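Local coordinates for protein putative beta-glucosidase (Bifidobacterium adolescentis, PDB 5WAB) that hydrolyses beta-glucosidic linkages as a family 3 glycoside hydrolase, and may also release the terminal arabinopyranosyl unit of ginsenoside Rb2, at residues F155-Q160 with N201-V206; I228-W233 with L247-P252. One frame throughout, in Å; residues are numbered along the deposited sequence.

Contact 1 (F155-Q160 with N201-V206); sequences FAANNQ and NRINGV
N201 and I203 lean over the loop A156-N158, which leaves parallel strand 149-155 of the N-terminal, TIM-barrel-like domain through a cis peptide bond between F155 and A156. They belong to a short beta hairpin, strands 202-203 and 206-207. N201 opens the walk, with its CG held between the backbone N and the carbonyl carbon (chi1 58°). This brings the carboxamide up to the A157 carbonyl, N201 ND2 lying 3.2 Å from A157 O. The amide's rotation is set in part within its own segment: ND2 donates to R202 O at 3.0 Å, in the plane of the amide but well above the plane of the R202 carbonyl. At the other end of the group, S199 OG lies between N201 OD1 and A156 O, two acceptors that must share its one proton, and N201 OD1 rests 3.5 Å from N158 CB. R202 turns its side chain away, with its NE bonded to R166 O, while its backbone pairs with strand 168-170. I203 swings back to the loop, with CD1 anti to CA about the CB-CG1 bond (chi2 174°), which carries the methyl to 3.3 Å from A156 O and 3.9 Å from A157 CB; L176 of helix 173-180 packs against the same side chain. N204 and G205, both at positive phi, then form the corners of a type I' turn. The weak V206 N to I203 O bond spans it, and I203 N donates back to V206 O at 2.8 Å.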
ATOM      1  N   PHE A 155      -0.477  10.117  -8.359  1.00 23.66           N
ATOM      2  CA  PHE A 155      -0.067  11.263  -7.561  1.00 23.02           C
ATOM      3  C   PHE A 155      -0.950  12.450  -7.951  1.00 22.57           C
ATOM      4  O   PHE A 155      -0.846  12.964  -9.068  1.00 24.11           O
ATOM      5  CB  PHE A 155       1.417  11.531  -7.819  1.00 22.14           C
ATOM      6  CG  PHE A 155       2.007  12.650  -7.013  1.00 20.32           C
ATOM      7  CD1 PHE A 155       2.145  12.541  -5.638  1.00 19.51           C
ATOM      8  CD2 PHE A 155       2.502  13.780  -7.645  1.00 19.35           C
ATOM      9  CE1 PHE A 155       2.713  13.563  -4.903  1.00 19.13           C
ATOM     10  CE2 PHE A 155       3.079  14.803  -6.915  1.00 19.42           C
ATOM     11  CZ  PHE A 155       3.186  14.696  -5.546  1.00 18.01           C
ATOM     12  N   ALA A 156      -1.841  12.872  -7.052  1.00 20.35           N
ATOM     13  CA  ALA A 156      -2.036  12.258  -5.741  1.00 21.14           C
ATOM     14  C   ALA A 156      -3.510  12.259  -5.347  1.00 22.42           C
ATOM     15  O   ALA A 156      -4.366  12.767  -6.085  1.00 21.57           O
ATOM     16  CB  ALA A 156      -1.217  12.987  -4.681  1.00 21.11           C
ATOM     17  N   ALA A 157      -3.785  11.674  -4.176  1.00 23.57           N
ATOM     18  CA  ALA A 157      -5.108  11.707  -3.544  1.00 21.38           C
ATOM     19  C   ALA A 157      -6.170  11.048  -4.420  1.00 21.03           C
ATOM     20  O   ALA A 157      -7.259  11.589  -4.632  1.00 17.44           O
ATOM     21  CB  ALA A 157      -5.502  13.141  -3.184  1.00 20.61           C
ATOM     22  N   ASN A 158      -5.843   9.855  -4.926  1.00 23.16           N
ATOM     23  CA  ASN A 158      -6.772   9.037  -5.704  1.00 25.14           C
ATOM     24  C   ASN A 158      -7.262   7.914  -4.789  1.00 16.80           C
ATOM     25  O   ASN A 158      -6.782   6.784  -4.830  1.00 18.83           O
ATOM     26  CB  ASN A 158      -6.086   8.490  -6.956  1.00 26.04           C
ATOM     27  CG  ASN A 158      -7.044   7.745  -7.879  1.00 28.86           C
ATOM     28  OD1 ASN A 158      -8.253   7.703  -7.645  1.00 30.93           O
ATOM     29  ND2 ASN A 158      -6.492   7.095  -8.893  1.00 28.44           N
ATOM     30  N   ASN A 159      -8.264   8.235  -3.971  1.00 16.85           N
ATOM     31  CA  ASN A 159      -8.690   7.376  -2.868  1.00 17.02           C
ATOM     32  C   ASN A 159     -10.066   6.752  -3.086  1.00 19.18           C
ATOM     33  O   ASN A 159     -10.606   6.135  -2.162  1.00 19.62           O
ATOM     34  CB  ASN A 159      -8.670   8.173  -1.566  1.00 16.79           C
ATOM     35  CG  ASN A 159      -7.424   9.032  -1.434  1.00 17.84           C
ATOM     36  OD1 ASN A 159      -7.483  10.260  -1.550  1.00 17.33           O
ATOM     37  ND2 ASN A 159      -6.284   8.387  -1.186  1.00 16.71           N
ATOM     38  N   GLN A 160     -10.659   6.923  -4.267  1.00 21.40           N
ATOM     39  CA  GLN A 160     -11.949   6.322  -4.577  1.00 21.18           C
ATOM     40  C   GLN A 160     -12.068   6.141  -6.083  1.00 22.31           C
ATOM     41  O   GLN A 160     -11.396   6.816  -6.865  1.00 22.66           O
ATOM     42  CB  GLN A 160     -13.106   7.163  -4.039  1.00 19.20           C
ATOM     43  CG  GLN A 160     -13.337   8.448  -4.785  1.00 18.25           C
ATOM     44  CD  GLN A 160     -14.329   9.320  -4.072  1.00 18.22           C
ATOM     45  OE1 GLN A 160     -14.262   9.471  -2.856  1.00 17.97           O
ATOM     46  NE2 GLN A 160     -15.273   9.887  -4.814  1.00 18.53           N
ATOM     47  N   ASN A 201      -8.013  12.397 -10.857  1.00 22.88           N
ATOM     48  CA  ASN A 201      -8.932  13.296 -10.185  1.00 22.69           C
ATOM     49  C   ASN A 201      -8.350  14.699 -10.087  1.00 21.89           C
ATOM     50  O   ASN A 201      -7.172  14.939 -10.359  1.00 19.99           O
ATOM     51  CB  ASN A 201      -9.264  12.784  -8.788  1.00 23.35           C
ATOM     52  CG  ASN A 201      -8.029  12.620  -7.920  1.00 23.30           C
ATOM     53  OD1 ASN A 201      -7.308  11.626  -8.025  1.00 23.40           O
ATOM     54  ND2 ASN A 201      -7.776  13.601  -7.061  1.00 22.27           N
ATOM     55  N   ARG A 202      -9.202  15.625  -9.669  1.00 22.71           N
ATOM     56  CA  ARG A 202      -8.792  16.976  -9.329  1.00 20.75           C
ATOM     57  C   ARG A 202      -8.515  17.063  -7.834  1.00 21.25           C
ATOM     58  O   ARG A 202      -9.088  16.319  -7.032  1.00 21.87           O
ATOM     59  CB  ARG A 202      -9.876  17.993  -9.703  1.00 20.87           C
ATOM     60  CG  ARG A 202     -10.166  18.139 -11.189  1.00 21.29           C
ATOM     61  CD  ARG A 202     -11.299  19.137 -11.422  1.00 21.09           C
ATOM     62  NE  ARG A 202     -12.562  18.639 -10.890  1.00 21.82           N
ATOM     63  CZ  ARG A 202     -13.606  19.403 -10.573  1.00 23.79           C
ATOM     64  NH1 ARG A 202     -13.551  20.720 -10.722  1.00 23.06           N
ATOM     65  NH2 ARG A 202     -14.710  18.847 -10.095  1.00 23.51           N
ATOM     66  N   ILE A 203      -7.616  17.971  -7.464  1.00 20.96           N
ATOM     67  CA  ILE A 203      -7.360  18.304  -6.068  1.00 19.79           C
ATOM     68  C   ILE A 203      -7.617  19.793  -5.914  1.00 20.65           C
ATOM     69  O   ILE A 203      -6.860  20.619  -6.443  1.00 21.24           O
ATOM     70  CB  ILE A 203      -5.937  17.942  -5.630  1.00 18.79           C
ATOM     71  CG1 ILE A 203      -5.714  16.435  -5.762  1.00 18.32           C
ATOM     72  CG2 ILE A 203      -5.684  18.434  -4.204  1.00 15.58           C
ATOM     73  CD1 ILE A 203      -4.293  15.998  -5.483  1.00 17.38           C
ATOM     74  N   ASN A 204      -8.695  20.139  -5.210  1.00 21.98           N
ATOM     75  CA  ASN A 204      -9.091  21.531  -5.009  1.00 21.75           C
ATOM     76  C   ASN A 204      -9.290  22.244  -6.345  1.00 20.60           C
ATOM     77  O   ASN A 204      -8.856  23.380  -6.534  1.00 20.45           O
ATOM     78  CB  ASN A 204      -8.070  22.266  -4.134  1.00 21.32           C
ATOM     79  CG  ASN A 204      -7.976  21.674  -2.737  1.00 21.99           C
ATOM     80  OD1 ASN A 204      -8.995  21.370  -2.115  1.00 23.08           O
ATOM     81  ND2 ASN A 204      -6.754  21.484  -2.248  1.00 21.09           N
ATOM     82  N   GLY A 205      -9.948  21.563  -7.285  1.00 19.47           N
ATOM     83  CA  GLY A 205     -10.332  22.157  -8.548  1.00 20.07           C
ATOM     84  C   GLY A 205      -9.368  21.968  -9.705  1.00 19.98           C
ATOM     85  O   GLY A 205      -9.683  22.386 -10.825  1.00 20.53           O
ATOM     86  N   VAL A 206      -8.206  21.362  -9.483  1.00 19.57           N
ATOM     87  CA  VAL A 206      -7.187  21.222 -10.515  1.00 19.55           C
ATOM     88  C   VAL A 206      -6.910  19.739 -10.736  1.00 20.11           C
ATOM     89  O   VAL A 206      -6.541  19.026  -9.795  1.00 20.11           O
ATOM     90  CB  VAL A 206      -5.900  21.976 -10.146  1.00 18.28           C
ATOM     91  CG1 VAL A 206      -4.893  21.868 -11.268  1.00 17.84           C
ATOM     92  CG2 VAL A 206      -6.210  23.438  -9.856  1.00 18.62           C
TER

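Contact 2 (I228-W233 with L247-P252); sequences IVMSDW and LNLEMP
The last strand of the parallel sheet in the TIM-barrel-like domain, 228-230, runs into the S-D-W sequence S231-D232-W233, and the irregular segment L247-P252 lies alongside it as the next piece of wall, running roughly the same way. In relatives of family 3 the aspartate of this sequence is the nucleophile, and here a glycerol is bound beside the D232 side chain. A single parallel bridge joins M230 with L249: V229 O accepts from L249 N at 3.2 Å, and S231 N donates to L249 O at 3.1 Å, almost straight along the C=O axis. V229 O also takes a weak bond from N248 N. The N248 carboxamide adds a side-chain bond to the pairing, its OD1 accepting from V229 N at 3.0 Å (169° at the hydrogen) from above the carbonyl plane. Further on, S231 OG does the same work. Turned between its own backbone N and carbonyl carbon (chi1 72°), it receives M251 N at 3.2 Å in a nearly straight bond. M251 then sets its CB over the six-membered ring of W233, 3.8 Å from the centroid and 6° off the normal, while its chain curls so that CE meets CZ2. P252, after a cis peptide bond, brings CD to 3.5 Å from W233 CD1. Replacing W233 by an alanine would probably strip M251 and P252 of their aromatic cover and leave A26 O without its NE1 donor. Around the pair, strand 195-198 flanks 228-230, helix 212-222 packs on V229 and L247, and M281 of helix 271-292 covers I228, N248 and L249.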
ATOM      1  N   ILE A 228      10.435  11.416 -14.293  1.00 20.94           N
ATOM      2  CA  ILE A 228       9.418  11.822 -15.254  1.00 20.83           C
ATOM      3  C   ILE A 228       8.038  11.658 -14.634  1.00 20.24           C
ATOM      4  O   ILE A 228       7.828  10.811 -13.758  1.00 19.37           O
ATOM      5  CB  ILE A 228       9.565  10.947 -16.519  1.00 23.20           C
ATOM      6  CG1 ILE A 228      10.817  11.341 -17.283  1.00 25.85           C
ATOM      7  CG2 ILE A 228       8.323  10.965 -17.386  1.00 25.52           C
ATOM      8  CD1 ILE A 228      11.078  12.806 -17.234  1.00 28.73           C
ATOM      9  N   VAL A 229       7.091  12.474 -15.097  1.00 19.72           N
ATOM     10  CA  VAL A 229       5.687  12.348 -14.729  1.00 19.13           C
ATOM     11  C   VAL A 229       4.907  11.998 -15.987  1.00 19.20           C
ATOM     12  O   VAL A 229       5.043  12.668 -17.017  1.00 18.47           O
ATOM     13  CB  VAL A 229       5.129  13.630 -14.087  1.00 17.43           C
ATOM     14  CG1 VAL A 229       3.698  13.403 -13.640  1.00 17.43           C
ATOM     15  CG2 VAL A 229       6.005  14.078 -12.931  1.00 16.92           C
ATOM     16  N   MET A 230       4.110  10.943 -15.909  1.00 19.94           N
ATOM     17  CA  MET A 230       3.200  10.585 -16.980  1.00 21.29           C
ATOM     18  C   MET A 230       1.773  10.632 -16.464  1.00 20.93           C
ATOM     19  O   MET A 230       1.518  10.519 -15.263  1.00 21.58           O
ATOM     20  CB  MET A 230       3.504   9.187 -17.530  1.00 22.94           C
ATOM     21  CG  MET A 230       3.353   8.082 -16.501  1.00 23.19           C
ATOM     22  SD  MET A 230       3.829   6.496 -17.190  1.00 24.50           S
ATOM     23  CE  MET A 230       2.677   6.412 -18.522  1.00 26.23           C
ATOM     24  N   SER A 231       0.840  10.771 -17.388  1.00 19.11           N
ATOM     25  CA  SER A 231      -0.564  10.798 -17.032  1.00 20.36           C
ATOM     26  C   SER A 231      -1.106   9.378 -16.945  1.00 22.88           C
ATOM     27  O   SER A 231      -0.581   8.443 -17.557  1.00 22.45           O
ATOM     28  CB  SER A 231      -1.365  11.576 -18.069  1.00 18.72           C
ATOM     29  OG  SER A 231      -1.442  10.818 -19.265  1.00 18.50           O
ATOM     30  N   ASP A 232      -2.172   9.224 -16.171  1.00 24.35           N
ATOM     31  CA  ASP A 232      -2.995   8.039 -16.313  1.00 25.73           C
ATOM     32  C   ASP A 232      -3.708   8.079 -17.663  1.00 25.15           C
ATOM     33  O   ASP A 232      -3.838   9.130 -18.300  1.00 21.98           O
ATOM     34  CB  ASP A 232      -3.993   7.939 -15.159  1.00 28.21           C
ATOM     35  CG  ASP A 232      -4.318   6.504 -14.792  1.00 30.76           C
ATOM     36  OD1 ASP A 232      -4.198   5.621 -15.669  1.00 32.63           O
ATOM     37  OD2 ASP A 232      -4.680   6.253 -13.623  1.00 31.66           O
ATOM     38  N   TRP A 233      -4.188   6.919 -18.097  1.00 26.25           N
ATOM     39  CA  TRP A 233      -4.660   6.776 -19.467  1.00 26.35           C
ATOM     40  C   TRP A 233      -5.923   7.602 -19.667  1.00 26.94           C
ATOM     41  O   TRP A 233      -7.003   7.244 -19.185  1.00 27.45           O
ATOM     42  CB  TRP A 233      -4.888   5.305 -19.800  1.00 27.16           C
ATOM     43  CG  TRP A 233      -3.658   4.598 -20.330  1.00 27.53           C
ATOM     44  CD1 TRP A 233      -3.581   3.858 -21.477  1.00 29.08           C
ATOM     45  CD2 TRP A 233      -2.338   4.586 -19.762  1.00 25.62           C
ATOM     46  NE1 TRP A 233      -2.308   3.378 -21.649  1.00 28.14           N
ATOM     47  CE2 TRP A 233      -1.526   3.813 -20.614  1.00 25.97           C
ATOM     48  CE3 TRP A 233      -1.769   5.145 -18.614  1.00 25.73           C
ATOM     49  CZ2 TRP A 233      -0.183   3.583 -20.356  1.00 26.15           C
ATOM     50  CZ3 TRP A 233      -0.432   4.923 -18.363  1.00 24.90           C
ATOM     51  CH2 TRP A 233       0.345   4.144 -19.227  1.00 26.16           C
ATOM     52  N   LEU A 247       4.034  17.759 -16.648  1.00 16.39           N
ATOM     53  CA  LEU A 247       3.731  16.422 -17.147  1.00 17.74           C
ATOM     54  C   LEU A 247       4.582  16.144 -18.381  1.00 20.94           C
ATOM     55  O   LEU A 247       4.418  16.795 -19.419  1.00 25.84           O
ATOM     56  CB  LEU A 247       2.250  16.296 -17.482  1.00 16.36           C
ATOM     57  CG  LEU A 247       1.827  14.861 -17.786  1.00 17.45           C
ATOM     58  CD1 LEU A 247       1.315  14.183 -16.513  1.00 15.09           C
ATOM     59  CD2 LEU A 247       0.794  14.836 -18.896  1.00 18.86           C
ATOM     60  N   ASN A 248       5.497  15.185 -18.275  1.00 17.72           N
ATOM     61  CA  ASN A 248       6.379  14.896 -19.398  1.00 16.03           C
ATOM     62  C   ASN A 248       5.684  14.124 -20.510  1.00 18.51           C
ATOM     63  O   ASN A 248       5.986  14.338 -21.687  1.00 21.67           O
ATOM     64  CB  ASN A 248       7.593  14.110 -18.921  1.00 14.93           C
ATOM     65  CG  ASN A 248       8.351  14.833 -17.838  1.00 15.59           C
ATOM     66  OD1 ASN A 248       7.905  14.899 -16.689  1.00 15.37           O
ATOM     67  ND2 ASN A 248       9.499  15.395 -18.195  1.00 15.46           N
ATOM     68  N   LEU A 249       4.768  13.222 -20.173  1.00 16.58           N
ATOM     69  CA  LEU A 249       4.334  12.196 -21.114  1.00 18.10           C
ATOM     70  C   LEU A 249       2.822  12.034 -21.071  1.00 20.00           C
ATOM     71  O   LEU A 249       2.257  11.703 -20.022  1.00 19.65           O
ATOM     72  CB  LEU A 249       5.020  10.864 -20.796  1.00 16.35           C
ATOM     73  CG  LEU A 249       4.784   9.677 -21.730  1.00 18.38           C
ATOM     74  CD1 LEU A 249       5.437   9.882 -23.091  1.00 18.13           C
ATOM     75  CD2 LEU A 249       5.280   8.398 -21.075  1.00 17.93           C
ATOM     76  N   GLU A 250       2.180  12.209 -22.226  1.00 20.86           N
ATOM     77  CA  GLU A 250       0.769  11.885 -22.386  1.00 20.38           C
ATOM     78  C   GLU A 250       0.640  10.418 -22.767  1.00 21.60           C
ATOM     79  O   GLU A 250       1.301   9.954 -23.704  1.00 21.78           O
ATOM     80  CB  GLU A 250       0.111  12.751 -23.462  1.00 19.76           C
ATOM     81  CG  GLU A 250      -1.365  12.414 -23.692  1.00 20.16           C
ATOM     82  CD  GLU A 250      -1.859  12.734 -25.102  1.00 21.56           C
ATOM     83  OE1 GLU A 250      -1.058  12.651 -26.055  1.00 21.33           O
ATOM     84  OE2 GLU A 250      -3.056  13.061 -25.258  1.00 21.39           O
ATOM     85  N   MET A 251      -0.200   9.688 -22.031  1.00 21.00           N
ATOM     86  CA  MET A 251      -0.500   8.298 -22.336  1.00 21.89           C
ATOM     87  C   MET A 251      -1.999   8.079 -22.156  1.00 23.69           C
ATOM     88  O   MET A 251      -2.574   8.540 -21.154  1.00 25.22           O
ATOM     89  CB  MET A 251       0.292   7.341 -21.442  1.00 21.06           C
ATOM     90  CG  MET A 251       1.792   7.380 -21.668  1.00 20.63           C
ATOM     91  SD  MET A 251       2.328   6.718 -23.252  1.00 21.16           S
ATOM     92  CE  MET A 251       1.885   4.989 -23.082  1.00 20.26           C
ATOM     93  N   PRO A 252      -2.669   7.426 -23.112  1.00 24.53           N
ATOM     94  CA  PRO A 252      -2.085   7.022 -24.391  1.00 25.35           C
ATOM     95  C   PRO A 252      -2.034   8.225 -25.319  1.00 24.94           C
ATOM     96  O   PRO A 252      -2.656   9.241 -25.004  1.00 25.21           O
ATOM     97  CB  PRO A 252      -3.055   5.952 -24.894  1.00 27.62           C
ATOM     98  CG  PRO A 252      -4.372   6.389 -24.358  1.00 23.71           C
ATOM     99  CD  PRO A 252      -4.080   7.009 -23.003  1.00 25.50           C
TER

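Both contacts lie in the N-terminal family 3 domain, in series along the chain: contact 1 closes at V206 before contact 2 opens at I228. Their centres are about 16 Å apart and their nearest atoms about 5 Å, without touching. Strand 195-198 is the common neighbour in the parallel sheet, set between 149-155, which leads into contact 1, and 228-230, which begins contact 2; helix 212-222 reaches F155 as well as V229 and L247. Contact 1 thus joins the loops that follow two adjacent strands, whereas contact 2 continues the barrel wall beyond the last strand of that sheet and holds S231 and W233, the residues before and after D232, against 247-252; the side chain of D232 meets a bound glycerol.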